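Local coordinates for protein putative methyltransferase from antibiotic biosynthesis pathway (Anabaena variabilis ATCC 29413, PDB 3EGE) that probably acts as an S-adenosylmethionine-dependent methyltransferase, perhaps in an antibiotic biosynthesis pathway, at residues A[20-25]-A[184-189]; A[178-183]-A[250-255]. All coordinates share one frame; numbering follows the deposited sequence.

Contact 1 (A[20-25]-A[184-189]); sequences IRIVNA and LSDLFA
I22, on helix 20-30, carries the apolar side of this contact through one methyl. Its CD1 lies 3.9 Å from CE2 of F188, meeting the phenyl ring at the edge and near its plane, the two side chains arriving from opposite directions. The same I22 CD1 is 4.4 Å from CD2 of L184. An extended chain (chi2 -177°) carries this methyl outward from the helix, against L184, D186 and F188. R21 makes a second, polar-ended approach: its chain bends at chi3 (-66°) and brings NH2 to 3.7 Å from CA of L184, obliquely and without a hydrogen bond. The charge of that guanidinium is met beside the contact by two salt bridges, NE pairing with D19 and NH1 with D183, while NH2 packs on L184. D186 faces the helix as well, with OD2 4.3 Å from I22 CD1 and in the plane of the F188 ring at its edge. Its carboxylate is buried but satisfied, by a salt bridge to R16 and a hydrogen bond with Y48. The contact thus joins the first turns of helix 20-30 to the loop that follows strand 172-181, with Y48 of helix 47-53 touching I22 and L180 of the strand touching F188.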
loop_
_atom_site.group_PDB
_atom_site.type_symbol
_atom_site.label_atom_id
_atom_site.label_comp_id
_atom_site.label_asym_id
_atom_site.label_seq_id
_atom_site.Cartn_x
_atom_site.Cartn_y
_atom_site.Cartn_z
ATOM N N ILE A 20 11.248 -5.203 4.151
ATOM C CA ILE A 20 11.175 -6.488 4.874
ATOM C C ILE A 20 10.237 -6.455 6.096
ATOM O O ILE A 20 9.704 -7.490 6.495
ATOM C CB ILE A 20 12.596 -6.999 5.295
ATOM C CG1 ILE A 20 12.579 -8.519 5.588
ATOM C CG2 ILE A 20 13.168 -6.178 6.478
ATOM C CD1 ILE A 20 13.973 -9.107 6.040
ATOM N N ARG A 21 10.061 -5.274 6.690
ATOM C CA ARG A 21 9.136 -5.098 7.821
ATOM C C ARG A 21 7.680 -5.200 7.395
ATOM O O ARG A 21 6.853 -5.725 8.140
ATOM C CB ARG A 21 9.420 -3.799 8.552
ATOM C CG ARG A 21 10.726 -3.889 9.291
ATOM C CD ARG A 21 11.243 -2.575 9.677
ATOM N NE ARG A 21 11.618 -1.756 8.518
ATOM C CZ ARG A 21 12.253 -0.591 8.606
ATOM N NH1 ARG A 21 12.675 -0.133 9.779
ATOM N NH2 ARG A 21 12.528 0.090 7.509
ATOM N N ILE A 22 7.381 -4.710 6.192
ATOM C CA ILE A 22 6.048 -4.857 5.621
ATOM C C ILE A 22 5.834 -6.347 5.269
ATOM O O ILE A 22 4.800 -6.909 5.632
ATOM C CB ILE A 22 5.814 -3.926 4.431
ATOM C CG1 ILE A 22 5.935 -2.462 4.901
ATOM C CG2 ILE A 22 4.430 -4.187 3.831
ATOM C CD1 ILE A 22 5.666 -1.424 3.831
ATOM N N VAL A 23 6.830 -6.986 4.640
ATOM C CA VAL A 23 6.743 -8.419 4.276
ATOM C C VAL A 23 6.543 -9.293 5.518
ATOM O O VAL A 23 5.676 -10.157 5.506
ATOM C CB VAL A 23 8.001 -8.921 3.489
ATOM C CG1 VAL A 23 7.911 -10.417 3.216
ATOM C CG2 VAL A 23 8.192 -8.116 2.200
ATOM N N ASN A 24 7.348 -9.068 6.563
ATOM C CA ASN A 24 7.217 -9.795 7.845
ATOM C C ASN A 24 5.819 -9.608 8.479
ATOM O O ASN A 24 5.246 -10.566 9.003
ATOM C CB ASN A 24 8.308 -9.380 8.861
ATOM C CG ASN A 24 9.736 -9.796 8.444
ATOM O OD1 ASN A 24 9.937 -10.648 7.596
ATOM N ND2 ASN A 24 10.725 -9.159 9.049
ATOM N N ALA A 25 5.291 -8.383 8.395
ATOM C CA ALA A 25 3.933 -8.045 8.864
ATOM C C ALA A 25 2.873 -8.859 8.106
ATOM O O ALA A 25 2.005 -9.471 8.729
ATOM C CB ALA A 25 3.661 -6.524 8.702
ATOM N N LEU A 184 12.076 3.377 5.779
ATOM C CA LEU A 184 11.425 2.453 4.833
ATOM C C LEU A 184 12.068 2.534 3.438
ATOM O O LEU A 184 12.333 3.625 2.920
ATOM C CB LEU A 184 9.922 2.732 4.674
ATOM C CG LEU A 184 8.960 2.321 5.770
ATOM C CD1 LEU A 184 7.595 2.955 5.507
ATOM C CD2 LEU A 184 8.842 0.783 5.859
ATOM N N SER A 185 12.319 1.361 2.864
ATOM C CA SER A 185 12.874 1.225 1.508
ATOM C C SER A 185 11.810 1.519 0.433
ATOM O O SER A 185 12.131 1.918 -0.677
ATOM C CB SER A 185 13.427 -0.196 1.314
ATOM O OG SER A 185 12.393 -1.161 1.418
ATOM N N ASP A 186 10.550 1.302 0.801
ATOM C CA ASP A 186 9.394 1.445 -0.066
ATOM C C ASP A 186 8.913 2.892 0.036
ATOM O O ASP A 186 8.221 3.268 0.990
ATOM C CB ASP A 186 8.330 0.430 0.395
ATOM C CG ASP A 186 7.203 0.236 -0.598
ATOM O OD1 ASP A 186 7.134 0.876 -1.659
ATOM O OD2 ASP A 186 6.353 -0.600 -0.282
ATOM N N LEU A 187 9.263 3.695 -0.974
ATOM C CA LEU A 187 8.990 5.124 -0.967
ATOM C C LEU A 187 7.633 5.470 -1.540
ATOM O O LEU A 187 7.519 6.134 -2.569
ATOM C CB LEU A 187 10.129 5.919 -1.644
ATOM C CG LEU A 187 11.554 5.732 -1.059
ATOM C CD1 LEU A 187 12.588 6.656 -1.791
ATOM C CD2 LEU A 187 11.584 5.959 0.460
ATOM N N PHE A 188 6.604 4.999 -0.835
ATOM C CA PHE A 188 5.233 5.406 -1.090
ATOM C C PHE A 188 5.039 6.824 -0.477
ATOM O O PHE A 188 5.917 7.344 0.227
ATOM C CB PHE A 188 4.182 4.380 -0.644
ATOM C CG PHE A 188 4.324 3.884 0.752
ATOM C CD1 PHE A 188 3.808 4.608 1.821
ATOM C CD2 PHE A 188 4.928 2.641 1.002
ATOM C CE1 PHE A 188 3.916 4.113 3.157
ATOM C CE2 PHE A 188 5.039 2.134 2.319
ATOM C CZ PHE A 188 4.530 2.875 3.393
ATOM N N ALA A 189 3.900 7.430 -0.790
ATOM C CA ALA A 189 3.591 8.845 -0.501
ATOM C C ALA A 189 4.195 9.472 0.786
ATOM O O ALA A 189 5.028 10.389 0.675
ATOM C CB ALA A 189 2.071 9.071 -0.603
#

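Contact 2 (A[178-183]-A[250-255]); sequences FLLPHD and IGYRFI
The carbonyl oxygen of Y252 is gripped by two donors from opposite faces of its plane. F178 N reaches Y252 O across the strands at 2.9 Å, with a nearly straight N-H (163°), and R253 NH1 reaches Y252 O from the other face at 2.9 Å, that oxygen lying in the guanidinium plane. The same NH1 also forms a salt bridge with D249. A water donates to F178 O at 2.8 Å and accepts from the N atoms of I250 and Y252, bridging F178 O and Y252 N, which stand too far apart (4.5 Å) for a direct bond. Two apolar clusters follow one another along the strands. L180 CD1 lies 3.7 Å from Y252 CE1, an oblique approach to the ring; its 3.4 Å spacing from I250 CD1 is unusually short for two methyls and doubtful in detail. F178 and F254 run side by side, with CB of F178 3.8 Å from CE2 of F254; CG anti to the backbone N (chi1 174°) carries the F178 ring onward toward I22 of helix 20-30. Within these segments a single direct cross-strand bond thus suffices, water and R253 serving other backbone atoms, while F178 and F254 give helix 20-30 an apolar surface.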
loop_
_atom_site.group_PDB
_atom_site.type_symbol
_atom_site.label_atom_id
_atom_site.label_comp_id
_atom_site.label_asym_id
_atom_site.label_seq_id
_atom_site.Cartn_x
_atom_site.Cartn_y
_atom_site.Cartn_z
ATOM N N PHE A 178 -0.143 0.105 11.165
ATOM C CA PHE A 178 1.222 -0.122 10.725
ATOM C C PHE A 178 1.845 1.285 10.836
ATOM O O PHE A 178 1.640 2.152 9.958
ATOM C CB PHE A 178 1.358 -0.707 9.318
ATOM C CG PHE A 178 2.794 -0.777 8.863
ATOM C CD1 PHE A 178 3.667 -1.716 9.431
ATOM C CD2 PHE A 178 3.298 0.140 7.921
ATOM C CE1 PHE A 178 5.032 -1.772 9.053
ATOM C CE2 PHE A 178 4.665 0.100 7.532
ATOM C CZ PHE A 178 5.536 -0.847 8.112
ATOM N N LEU A 179 2.568 1.505 11.930
ATOM C CA LEU A 179 3.285 2.767 12.172
ATOM C C LEU A 179 4.471 2.703 11.231
ATOM O O LEU A 179 5.077 1.634 11.071
ATOM C CB LEU A 179 3.746 2.882 13.626
ATOM C CG LEU A 179 2.627 2.786 14.687
ATOM C CD1 LEU A 179 3.189 2.737 16.127
ATOM C CD2 LEU A 179 1.629 3.918 14.518
ATOM N N LEU A 180 4.775 3.817 10.582
ATOM C CA LEU A 180 5.849 3.857 9.594
ATOM C C LEU A 180 7.221 4.099 10.226
ATOM O O LEU A 180 7.394 5.117 10.901
ATOM C CB LEU A 180 5.605 4.967 8.577
ATOM C CG LEU A 180 4.329 4.956 7.730
ATOM C CD1 LEU A 180 4.416 6.124 6.686
ATOM C CD2 LEU A 180 4.097 3.602 7.061
ATOM N N PRO A 181 8.198 3.182 10.013
ATOM C CA PRO A 181 9.568 3.490 10.449
ATOM C C PRO A 181 10.118 4.659 9.639
ATOM O O PRO A 181 9.599 4.968 8.578
ATOM C CB PRO A 181 10.352 2.222 10.122
ATOM C CG PRO A 181 9.317 1.152 9.849
ATOM C CD PRO A 181 8.095 1.833 9.417
ATOM N N HIS A 182 11.163 5.296 10.145
ATOM C CA HIS A 182 11.771 6.445 9.473
ATOM C C HIS A 182 12.625 6.081 8.257
ATOM O O HIS A 182 12.902 6.965 7.459
ATOM C CB HIS A 182 12.630 7.245 10.456
ATOM C CG HIS A 182 13.899 6.550 10.853
ATOM N ND1 HIS A 182 15.105 6.799 10.234
ATOM C CD2 HIS A 182 14.134 5.580 11.767
ATOM C CE1 HIS A 182 16.034 6.029 10.770
ATOM N NE2 HIS A 182 15.468 5.275 11.696
ATOM N N ASP A 183 13.019 4.801 8.114
ATOM C CA ASP A 183 13.935 4.326 7.050
ATOM C C ASP A 183 13.362 3.243 6.122
ATOM O O ASP A 183 14.080 2.323 5.692
ATOM C CB ASP A 183 15.286 3.903 7.667
ATOM C CG ASP A 183 15.148 2.876 8.775
ATOM O OD1 ASP A 183 13.997 2.531 9.104
ATOM O OD2 ASP A 183 16.187 2.441 9.344
ATOM N N ILE A 250 0.627 7.596 10.174
ATOM C CA ILE A 250 0.074 8.365 9.051
ATOM C C ILE A 250 -1.201 7.673 8.520
ATOM O O ILE A 250 -1.585 7.851 7.360
ATOM C CB ILE A 250 1.145 8.625 7.966
ATOM C CG1 ILE A 250 2.465 9.089 8.625
ATOM C CG2 ILE A 250 0.686 9.736 6.966
ATOM C CD1 ILE A 250 3.611 9.277 7.640
ATOM N N GLY A 251 -1.891 6.955 9.413
ATOM C CA GLY A 251 -3.139 6.295 9.101
ATOM C C GLY A 251 -3.070 4.984 8.336
ATOM O O GLY A 251 -4.105 4.522 7.878
ATOM N N TYR A 252 -1.882 4.381 8.207
ATOM C CA TYR A 252 -1.763 3.078 7.541
ATOM C C TYR A 252 -2.231 2.001 8.514
ATOM O O TYR A 252 -1.858 2.008 9.708
ATOM C CB TYR A 252 -0.354 2.805 7.032
ATOM C CG TYR A 252 0.049 3.729 5.909
ATOM C CD1 TYR A 252 0.631 4.993 6.192
ATOM C CD2 TYR A 252 -0.168 3.374 4.583
ATOM C CE1 TYR A 252 1.020 5.884 5.159
ATOM C CE2 TYR A 252 0.220 4.243 3.507
ATOM C CZ TYR A 252 0.816 5.511 3.808
ATOM O OH TYR A 252 1.197 6.409 2.812
ATOM N N ARG A 253 -3.049 1.089 7.977
ATOM C CA ARG A 253 -3.713 0.050 8.755
ATOM C C ARG A 253 -3.786 -1.294 8.020
ATOM O O ARG A 253 -4.073 -1.343 6.818
ATOM C CB ARG A 253 -5.171 0.475 9.002
ATOM C CG ARG A 253 -5.394 1.718 9.837
ATOM C CD ARG A 253 -5.162 1.430 11.328
ATOM N NE ARG A 253 -5.347 2.619 12.138
ATOM C CZ ARG A 253 -4.494 3.644 12.254
ATOM N NH1 ARG A 253 -3.351 3.669 11.613
ATOM N NH2 ARG A 253 -4.799 4.673 13.023
ATOM N N PHE A 254 -3.539 -2.376 8.764
ATOM C CA PHE A 254 -3.802 -3.726 8.265
ATOM C C PHE A 254 -5.230 -4.061 8.691
ATOM O O PHE A 254 -5.554 -3.936 9.874
ATOM C CB PHE A 254 -2.847 -4.782 8.823
ATOM C CG PHE A 254 -1.505 -4.786 8.170
ATOM C CD1 PHE A 254 -1.347 -5.335 6.907
ATOM C CD2 PHE A 254 -0.381 -4.259 8.821
ATOM C CE1 PHE A 254 -0.077 -5.366 6.281
ATOM C CE2 PHE A 254 0.898 -4.264 8.194
ATOM C CZ PHE A 254 1.045 -4.828 6.927
ATOM N N ILE A 255 -6.085 -4.373 7.713
ATOM C CA ILE A 255 -7.423 -4.925 7.945
ATOM C C ILE A 255 -7.245 -6.413 7.588
ATOM O O ILE A 255 -6.683 -6.734 6.527
ATOM C CB ILE A 255 -8.523 -4.379 7.010
ATOM C CG1 ILE A 255 -8.840 -2.919 7.247
ATOM C CG2 ILE A 255 -9.833 -5.104 7.258
ATOM C CD1 ILE A 255 -9.914 -2.459 6.239
HETATM O O HOH W 1 0.456 4.737 9.988
#

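Overall arrangement
The centres of contacts 1 and 2 lie about 9 Å apart, and their segments alternate along the chain: 20-25, 178-183, 184-189, 250-255. Segment 178-183 runs directly into 184-189, so one continuous piece leaves the sheet through contact 2 and reaches helix 20-30 in contact 1. The two also touch: the rings of F188 and Y252 meet with their planes at about 55°, and A25 packs on F254. Strands 172-181 and 252-258 are neighbours in the mixed sheet, on the side of strand 126-131 away from strands 37-41 and 58-62, an order consistent with the Rossmann-like fold of S-adenosylmethionine-dependent methyltransferases. Together the contacts tie the N-terminal helix to the C-terminal part of the sheet.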